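Local coordinates for ABC transporter substrate-binding protein (Rhizobium radiobacter, PDB 6TFX), which acts as the solute-binding component of an ABC transporter and binds the mannityl-opine mannopinic acid, probably for delivery to its import machinery, at residues 2-6 with 490-494; 87-92 with 118-124; 331-335 with 378-382. All coordinates share one frame; numbering follows the deposited sequence. Where two conformers were deposited one is given.

Contact 1 of 3, residues 2-6 with 490-494; sequences AKTEL and TYFKD
Phe492 lays one ring face against Lys3 and turns its edge to Leu6, where the two ends of the chain come together and strand 5-10 of the large mixed sheet begins in this periplasmic binding protein fold. Strand 491-492 pairs instead with 470-471, so the terminal segments meet through side chains and water without a direct hydrogen bond. Phe492 CG lies anti to its own carbonyl carbon (chi1 -78°), which turns the ring toward the N-terminal segment. At the root of the side chain, Phe492 CB packs against Ala2 CB at 4.0 Å. Further out, Phe492 CG meets the methylene Lys3 CG, and the neighbouring ring carbon CD2 comes to 3.5 Å from the carbonyl oxygen of Lys3. Ring atom CE2 then approaches Glu5 O and Leu6 CB, while the far end, CZ, lies near Leu6 CG and is 3.7 Å from Lys3 CE. Leu6 CA sits at the rim, in the ring plane. The extended lysine crosses one face: its CE stands 3.8 Å from the centroid of the Phe492 ring, 14° off the normal, in a CH-pi contact. Its ammonium group makes an off-centre cation-pi contact, with Lys3 NZ 4.9 Å from the Phe492 centroid, and the same ammonium forms a salt bridge with Asp220. Leu470 and Leu196 add apolar contacts to Phe492. A water links the backbones across the contact, donating to Lys3 O at 3.1 Å and accepting from Phe492 N, also at 3.1 Å.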
loop_
_atom_site.group_PDB
_atom_site.type_symbol
_atom_site.label_atom_id
_atom_site.label_comp_id
_atom_site.label_asym_id
_atom_site.label_seq_id
_atom_site.Cartn_x
_atom_site.Cartn_y
_atom_site.Cartn_z
ATOM N N ALA A 2 30.330 -11.115 -7.476
ATOM C CA ALA A 2 31.001 -9.875 -7.084
ATOM C C ALA A 2 30.804 -9.610 -5.587
ATOM O O ALA A 2 30.821 -10.557 -4.792
ATOM C CB ALA A 2 30.448 -8.721 -7.909
ATOM N N LYS A 3 30.590 -8.331 -5.210
ATOM C CA LYS A 3 30.304 -7.919 -3.839
ATOM C C LYS A 3 29.002 -8.561 -3.337
ATOM O O LYS A 3 28.233 -9.114 -4.131
ATOM C CB LYS A 3 30.254 -6.390 -3.727
ATOM C CG LYS A 3 29.145 -5.718 -4.529
ATOM C CD LYS A 3 29.321 -4.227 -4.517
ATOM C CE LYS A 3 28.053 -3.491 -4.845
ATOM N NZ LYS A 3 28.305 -2.032 -4.904
ATOM N N THR A 4 28.784 -8.538 -2.020
ATOM C CA THR A 4 27.588 -9.148 -1.431
ATOM C C THR A 4 26.806 -8.151 -0.549
ATOM O O THR A 4 25.853 -8.553 0.107
ATOM C CB THR A 4 27.952 -10.428 -0.645
ATOM O OG1 THR A 4 28.789 -10.049 0.456
ATOM C CG2 THR A 4 28.622 -11.512 -1.519
ATOM N N GLU A 5 27.212 -6.869 -0.530
ATOM C CA GLU A 5 26.539 -5.843 0.266
ATOM C C GLU A 5 25.770 -4.904 -0.670
ATOM O O GLU A 5 26.379 -4.326 -1.581
ATOM C CB GLU A 5 27.545 -5.050 1.119
ATOM C CG GLU A 5 28.353 -5.936 2.062
ATOM C CD GLU A 5 29.164 -5.258 3.150
ATOM O OE1 GLU A 5 29.408 -4.032 3.055
ATOM O OE2 GLU A 5 29.566 -5.963 4.101
ATOM N N LEU A 6 24.447 -4.782 -0.441
ATOM C CA LEU A 6 23.570 -3.920 -1.242
ATOM C C LEU A 6 23.192 -2.674 -0.448
ATOM O O LEU A 6 22.720 -2.785 0.679
ATOM C CB LEU A 6 22.290 -4.670 -1.660
ATOM C CG LEU A 6 21.389 -3.979 -2.706
ATOM C CD1 LEU A 6 20.612 -4.996 -3.499
ATOM C CD2 LEU A 6 20.398 -3.027 -2.054
ATOM N N THR A 490 18.618 -12.415 -5.116
ATOM C CA THR A 490 19.221 -11.142 -5.534
ATOM C C THR A 490 20.751 -11.250 -5.527
ATOM O O THR A 490 21.338 -11.772 -4.580
ATOM C CB THR A 490 18.773 -10.024 -4.615
ATOM O OG1 THR A 490 17.359 -10.144 -4.443
ATOM C CG2 THR A 490 19.134 -8.635 -5.169
ATOM N N TYR A 491 21.391 -10.745 -6.573
ATOM C CA TYR A 491 22.839 -10.897 -6.674
ATOM C C TYR A 491 23.500 -9.742 -7.432
ATOM O O TYR A 491 22.824 -9.017 -8.155
ATOM C CB TYR A 491 23.131 -12.239 -7.409
ATOM C CG TYR A 491 22.683 -12.230 -8.855
ATOM C CD1 TYR A 491 21.367 -12.524 -9.200
ATOM C CD2 TYR A 491 23.564 -11.890 -9.880
ATOM C CE1 TYR A 491 20.930 -12.451 -10.519
ATOM C CE2 TYR A 491 23.140 -11.829 -11.208
ATOM C CZ TYR A 491 21.818 -12.114 -11.523
ATOM O OH TYR A 491 21.351 -12.062 -12.820
ATOM N N PHE A 492 24.846 -9.665 -7.350
ATOM C CA PHE A 492 25.650 -8.715 -8.107
ATOM C C PHE A 492 26.478 -9.502 -9.141
ATOM O O PHE A 492 26.887 -10.638 -8.884
ATOM C CB PHE A 492 26.597 -7.926 -7.193
ATOM C CG PHE A 492 25.892 -6.833 -6.441
ATOM C CD1 PHE A 492 25.517 -5.659 -7.081
ATOM C CD2 PHE A 492 25.591 -6.979 -5.092
ATOM C CE1 PHE A 492 24.842 -4.651 -6.385
ATOM C CE2 PHE A 492 24.949 -5.951 -4.389
ATOM C CZ PHE A 492 24.577 -4.800 -5.044
ATOM N N LYS A 493 26.692 -8.890 -10.302
ATOM C CA LYS A 493 27.427 -9.469 -11.427
ATOM C C LYS A 493 28.873 -8.964 -11.454
ATOM O O LYS A 493 29.135 -7.806 -11.120
ATOM C CB LYS A 493 26.759 -9.040 -12.746
ATOM C CG LYS A 493 25.313 -9.474 -12.897
ATOM C CD LYS A 493 24.567 -8.540 -13.822
ATOM C CE LYS A 493 23.083 -8.804 -13.781
ATOM N NZ LYS A 493 22.339 -7.851 -14.631
ATOM N N ASP A 494 29.789 -9.804 -11.934
ATOM C CA ASP A 494 31.194 -9.427 -12.151
ATOM C C ASP A 494 31.370 -8.780 -13.519
ATOM O O ASP A 494 31.967 -7.711 -13.618
ATOM C CB ASP A 494 32.135 -10.635 -12.004
ATOM C CG ASP A 494 32.569 -10.911 -10.575
ATOM O OD1 ASP A 494 32.899 -9.943 -9.856
ATOM O OD2 ASP A 494 32.602 -12.100 -10.179
HETATM O O HOH W 1 26.123 -11.209 -4.983
#

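Contact 2 of 3, residues 87-92 with 118-124; sequences TADDVV and AVDAKTV
Ala88, in the first turn of helix 88-98, points its methyl group into the bend between strands 113-118 and 123-128. Ala88 CB reaches Asp120 O at 3.2 Å and also meets Thr123 O and Ala121 O, so three backbone carbonyls approach the methyl from the hairpin. The same methyl touches Ala118 CB and Val124 CG2, each 3.7 Å from Ala88 CB, and thus bridges both arms of the connection. A backbone hydrogen bond fixes the helix start: Ala88 N donates to Ala121 O over 2.8 Å, nearly straight at 159°. Thr87, the N-cap, forms a capping box with Asp90; Thr87 N donates to Asp90 OD2, and the return bond from Asp90 N to Thr87 OG1 is weak. The receiving connection is a beta-hairpin closed by a type I turn from Asp120 to Thr123, with a classic beta bulge at Val119 and Asp120. Asp120 OD1 accepts from Lys122 N, an Asx turn, and also from the Thr123 hydroxyl, which has a further partner in Lys72; both bonds hold the loop that presents Ala121 O. Val124 carries the packing inward, its CG2 lying 3.8 Å from Val91 CB as the two branched side chains pass obliquely. On the other arm, Asp89 OD1 comes to 3.4 Å from Ala118 CB, which is also met by Val92 CG2.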
loop_
_atom_site.group_PDB
_atom_site.type_symbol
_atom_site.label_atom_id
_atom_site.label_comp_id
_atom_site.label_asym_id
_atom_site.label_seq_id
_atom_site.Cartn_x
_atom_site.Cartn_y
_atom_site.Cartn_z
ATOM N N THR A 87 5.874 -23.051 13.882
ATOM C CA THR A 87 4.839 -24.063 14.131
ATOM C C THR A 87 3.458 -23.541 13.807
ATOM O O THR A 87 3.250 -22.327 13.696
ATOM C CB THR A 87 4.828 -24.490 15.623
ATOM O OG1 THR A 87 4.386 -23.380 16.415
ATOM C CG2 THR A 87 6.183 -25.024 16.098
ATOM N N ALA A 88 2.493 -24.461 13.775
ATOM C CA ALA A 88 1.081 -24.113 13.597
ATOM C C ALA A 88 0.623 -23.137 14.705
ATOM O O ALA A 88 -0.177 -22.238 14.419
ATOM C CB ALA A 88 0.229 -25.368 13.626
ATOM N N ASP A 89 1.179 -23.249 15.957
ATOM C CA ASP A 89 0.799 -22.290 17.009
ATOM C C ASP A 89 1.169 -20.837 16.645
ATOM O O ASP A 89 0.450 -19.915 17.026
ATOM C CB ASP A 89 1.434 -22.676 18.355
ATOM C CG ASP A 89 0.755 -23.857 19.061
ATOM O OD1 ASP A 89 -0.331 -24.303 18.594
ATOM O OD2 ASP A 89 1.295 -24.324 20.087
ATOM N N ASP A 90 2.297 -20.633 15.933
ATOM C CA ASP A 90 2.684 -19.285 15.496
ATOM C C ASP A 90 1.678 -18.767 14.467
ATOM O O ASP A 90 1.353 -17.582 14.466
ATOM C CB ASP A 90 4.080 -19.314 14.842
ATOM C CG ASP A 90 5.183 -19.615 15.831
ATOM O OD1 ASP A 90 5.177 -19.011 16.928
ATOM O OD2 ASP A 90 6.075 -20.445 15.497
ATOM N N VAL A 91 1.223 -19.656 13.554
ATOM C CA VAL A 91 0.255 -19.271 12.520
ATOM C C VAL A 91 -1.072 -18.882 13.165
ATOM O O VAL A 91 -1.653 -17.857 12.802
ATOM C CB VAL A 91 0.084 -20.374 11.454
ATOM C CG1 VAL A 91 -1.019 -20.011 10.460
ATOM C CG2 VAL A 91 1.409 -20.635 10.737
ATOM N N VAL A 92 -1.555 -19.707 14.125
ATOM C CA VAL A 92 -2.796 -19.396 14.837
ATOM C C VAL A 92 -2.642 -18.049 15.528
ATOM O O VAL A 92 -3.529 -17.207 15.416
ATOM C CB VAL A 92 -3.144 -20.516 15.864
ATOM C CG1 VAL A 92 -4.340 -20.117 16.728
ATOM C CG2 VAL A 92 -3.423 -21.831 15.127
ATOM N N ALA A 118 -4.701 -25.096 15.342
ATOM C CA ALA A 118 -3.519 -25.927 15.155
ATOM C C ALA A 118 -3.983 -27.368 15.346
ATOM O O ALA A 118 -4.298 -27.765 16.480
ATOM C CB ALA A 118 -2.461 -25.570 16.198
ATOM N N VAL A 119 -4.074 -28.134 14.248
ATOM C CA VAL A 119 -4.516 -29.547 14.300
ATOM C C VAL A 119 -3.371 -30.359 14.919
ATOM O O VAL A 119 -3.595 -31.253 15.735
ATOM C CB VAL A 119 -4.929 -30.061 12.901
ATOM C CG1 VAL A 119 -5.286 -31.544 12.935
ATOM C CG2 VAL A 119 -6.094 -29.240 12.354
ATOM N N ASP A 120 -2.141 -30.013 14.527
ATOM C CA ASP A 120 -0.887 -30.536 15.072
ATOM C C ASP A 120 0.174 -29.487 14.800
ATOM O O ASP A 120 -0.169 -28.447 14.220
ATOM C CB ASP A 120 -0.543 -31.941 14.530
ATOM C CG ASP A 120 -0.401 -32.034 13.032
ATOM O OD1 ASP A 120 0.203 -31.114 12.435
ATOM O OD2 ASP A 120 -0.866 -33.053 12.452
ATOM N N ALA A 121 1.448 -29.723 15.190
ATOM C CA ALA A 121 2.520 -28.719 15.025
ATOM C C ALA A 121 2.765 -28.263 13.584
ATOM O O ALA A 121 3.300 -27.163 13.382
ATOM C CB ALA A 121 3.818 -29.218 15.645
ATOM N N LYS A 122 2.373 -29.090 12.588
ATOM C CA LYS A 122 2.593 -28.751 11.178
ATOM C C LYS A 122 1.299 -28.684 10.345
ATOM O O LYS A 122 1.359 -28.816 9.128
ATOM C CB LYS A 122 3.627 -29.714 10.538
ATOM C CG LYS A 122 3.187 -31.193 10.505
ATOM C CD LYS A 122 4.246 -32.110 9.886
ATOM C CE LYS A 122 3.953 -33.572 10.129
ATOM N NZ LYS A 122 3.558 -34.279 8.883
ATOM N N THR A 123 0.138 -28.540 10.989
ATOM C CA THR A 123 -1.129 -28.514 10.265
ATOM C C THR A 123 -2.016 -27.420 10.848
ATOM O O THR A 123 -2.284 -27.431 12.051
ATOM C CB THR A 123 -1.822 -29.894 10.349
ATOM O OG1 THR A 123 -0.914 -30.894 9.879
ATOM C CG2 THR A 123 -3.112 -29.955 9.539
ATOM N N VAL A 124 -2.480 -26.496 9.976
ATOM C CA VAL A 124 -3.346 -25.377 10.357
ATOM C C VAL A 124 -4.681 -25.549 9.636
ATOM O O VAL A 124 -4.697 -25.743 8.417
ATOM C CB VAL A 124 -2.692 -24.024 9.939
ATOM C CG1 VAL A 124 -3.638 -22.852 10.224
ATOM C CG2 VAL A 124 -1.359 -23.818 10.657
#

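Contact 3 of 3, residues 331-335 with 378-382; sequences TVTMV and LSPIV
Met334 crosses Ile381 at a slant, with Met334 CG 3.8 Å from Ile381 CB and the sulfur close to the same branch point. A bend at the last torsion (chi3 72°) brings the terminal CE to the Ile381 CG2 methyl and near the carbonyl oxygen of Ile381. Beside this pair, Ser379 OG joins the segments: Val335 N donates to it over 3.0 Å at 163°, and the hydroxyl donates in turn to Ile381 O at 2.7 Å. The serine therefore relays one backbone N-H to a carbonyl two residues further on in its own segment. Strand 330-337 opens a beta-alpha-beta unit, passing through helix 340-353 to the parallel strand 358-365; segment 378-382 leads instead into strand 381-386 of the large mixed sheet, so the contact joins two sheets. Pro380 is packed tightly here, its ring atom CG lying 3.2 Å from Thr333 O. The Val332 and Pro380 side chains point opposite ways as they pass, Val332 CG2 lying 3.7 Å from Pro380 CG. Farther along, Val332 CG2 meets Ile381 CD1, and Phe262 packs on both of these residues.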
loop_
_atom_site.group_PDB
_atom_site.type_symbol
_atom_site.label_atom_id
_atom_site.label_comp_id
_atom_site.label_asym_id
_atom_site.label_seq_id
_atom_site.Cartn_x
_atom_site.Cartn_y
_atom_site.Cartn_z
ATOM N N THR A 331 -11.131 29.159 1.232
ATOM C CA THR A 331 -9.768 28.894 1.680
ATOM C C THR A 331 -9.831 27.647 2.542
ATOM O O THR A 331 -10.800 27.462 3.288
ATOM C CB THR A 331 -9.195 30.086 2.452
ATOM O OG1 THR A 331 -9.972 30.297 3.649
ATOM C CG2 THR A 331 -9.207 31.366 1.595
ATOM N N VAL A 332 -8.807 26.802 2.451
ATOM C CA VAL A 332 -8.803 25.577 3.260
ATOM C C VAL A 332 -7.359 25.210 3.580
ATOM O O VAL A 332 -6.482 25.379 2.735
ATOM C CB VAL A 332 -9.578 24.430 2.507
ATOM C CG1 VAL A 332 -9.173 24.300 1.043
ATOM C CG2 VAL A 332 -9.500 23.086 3.232
ATOM N N THR A 333 -7.120 24.708 4.787
ATOM C CA THR A 333 -5.801 24.219 5.206
ATOM C C THR A 333 -5.878 22.689 5.218
ATOM O O THR A 333 -6.765 22.119 5.850
ATOM C CB THR A 333 -5.412 24.759 6.579
ATOM O OG1 THR A 333 -5.172 26.173 6.500
ATOM C CG2 THR A 333 -4.179 24.057 7.164
ATOM N N MET A 334 -4.934 22.044 4.544
ATOM C CA MET A 334 -4.823 20.594 4.510
ATOM C C MET A 334 -3.510 20.205 5.157
ATOM O O MET A 334 -2.493 20.852 4.920
ATOM C CB MET A 334 -4.719 20.128 3.067
ATOM C CG MET A 334 -6.021 19.897 2.417
ATOM S SD MET A 334 -5.630 19.562 0.691
ATOM C CE MET A 334 -4.924 17.941 0.807
ATOM N N VAL A 335 -3.516 19.128 5.927
ATOM C CA VAL A 335 -2.300 18.575 6.491
ATOM C C VAL A 335 -1.750 17.709 5.342
ATOM O O VAL A 335 -2.448 16.821 4.833
ATOM C CB VAL A 335 -2.577 17.744 7.767
ATOM C CG1 VAL A 335 -1.268 17.305 8.396
ATOM C CG2 VAL A 335 -3.409 18.542 8.776
ATOM N N LEU A 378 -7.778 14.871 11.534
ATOM C CA LEU A 378 -7.262 16.230 11.706
ATOM C C LEU A 378 -7.190 17.049 10.429
ATOM O O LEU A 378 -6.896 18.244 10.518
ATOM C CB LEU A 378 -5.902 16.217 12.421
ATOM C CG LEU A 378 -5.934 15.710 13.875
ATOM C CD1 LEU A 378 -4.546 15.556 14.445
ATOM C CD2 LEU A 378 -6.755 16.631 14.788
ATOM N N SER A 379 -7.453 16.437 9.256
ATOM C CA SER A 379 -7.399 17.215 8.007
ATOM C C SER A 379 -8.782 17.203 7.317
ATOM O O SER A 379 -9.384 16.117 7.204
ATOM C CB SER A 379 -6.347 16.649 7.052
ATOM O OG SER A 379 -6.095 17.550 5.979
ATOM N N PRO A 380 -9.260 18.355 6.789
ATOM C CA PRO A 380 -10.588 18.376 6.124
ATOM C C PRO A 380 -10.601 17.671 4.773
ATOM O O PRO A 380 -11.668 17.307 4.260
ATOM C CB PRO A 380 -10.870 19.867 5.939
ATOM C CG PRO A 380 -9.518 20.507 5.886
ATOM C CD PRO A 380 -8.682 19.715 6.870
ATOM N N ILE A 381 -9.424 17.579 4.145
ATOM C CA ILE A 381 -9.239 16.891 2.875
ATOM C C ILE A 381 -7.945 16.127 3.049
ATOM O O ILE A 381 -7.017 16.645 3.643
ATOM C CB ILE A 381 -9.131 17.874 1.684
ATOM C CG1 ILE A 381 -10.405 18.748 1.570
ATOM C CG2 ILE A 381 -8.908 17.080 0.357
ATOM C CD1 ILE A 381 -10.199 19.988 0.534
ATOM N N VAL A 382 -7.882 14.909 2.521
ATOM C CA VAL A 382 -6.690 14.070 2.637
ATOM C C VAL A 382 -6.258 13.627 1.254
ATOM O O VAL A 382 -7.037 12.968 0.561
ATOM C CB VAL A 382 -6.991 12.831 3.550
ATOM C CG1 VAL A 382 -5.807 11.859 3.559
ATOM C CG2 VAL A 382 -7.352 13.258 4.987
#

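The three contacts are well separated. The centre of contact 1 is about 37 Å from that of contact 2 and about 46 Å from that of contact 3; the centres of contacts 2 and 3 are also about 46 Å apart, and contact 3 lies across the chain's centre from both others. Contact 1 joins the chain ends and encloses the others in sequence; contact 2 closes before contact 3 opens. Strands 5-10 and 381-386, used by contacts 1 and 3, belong to the same mixed sheet, whereas contact 2 packs the start of helix 88-98 on a separate four-stranded antiparallel sheet. Contacts 1 and 2 lie away from the ligand and metal sites, and the Met334 side chain of contact 3 is about 12 Å from the bound opine.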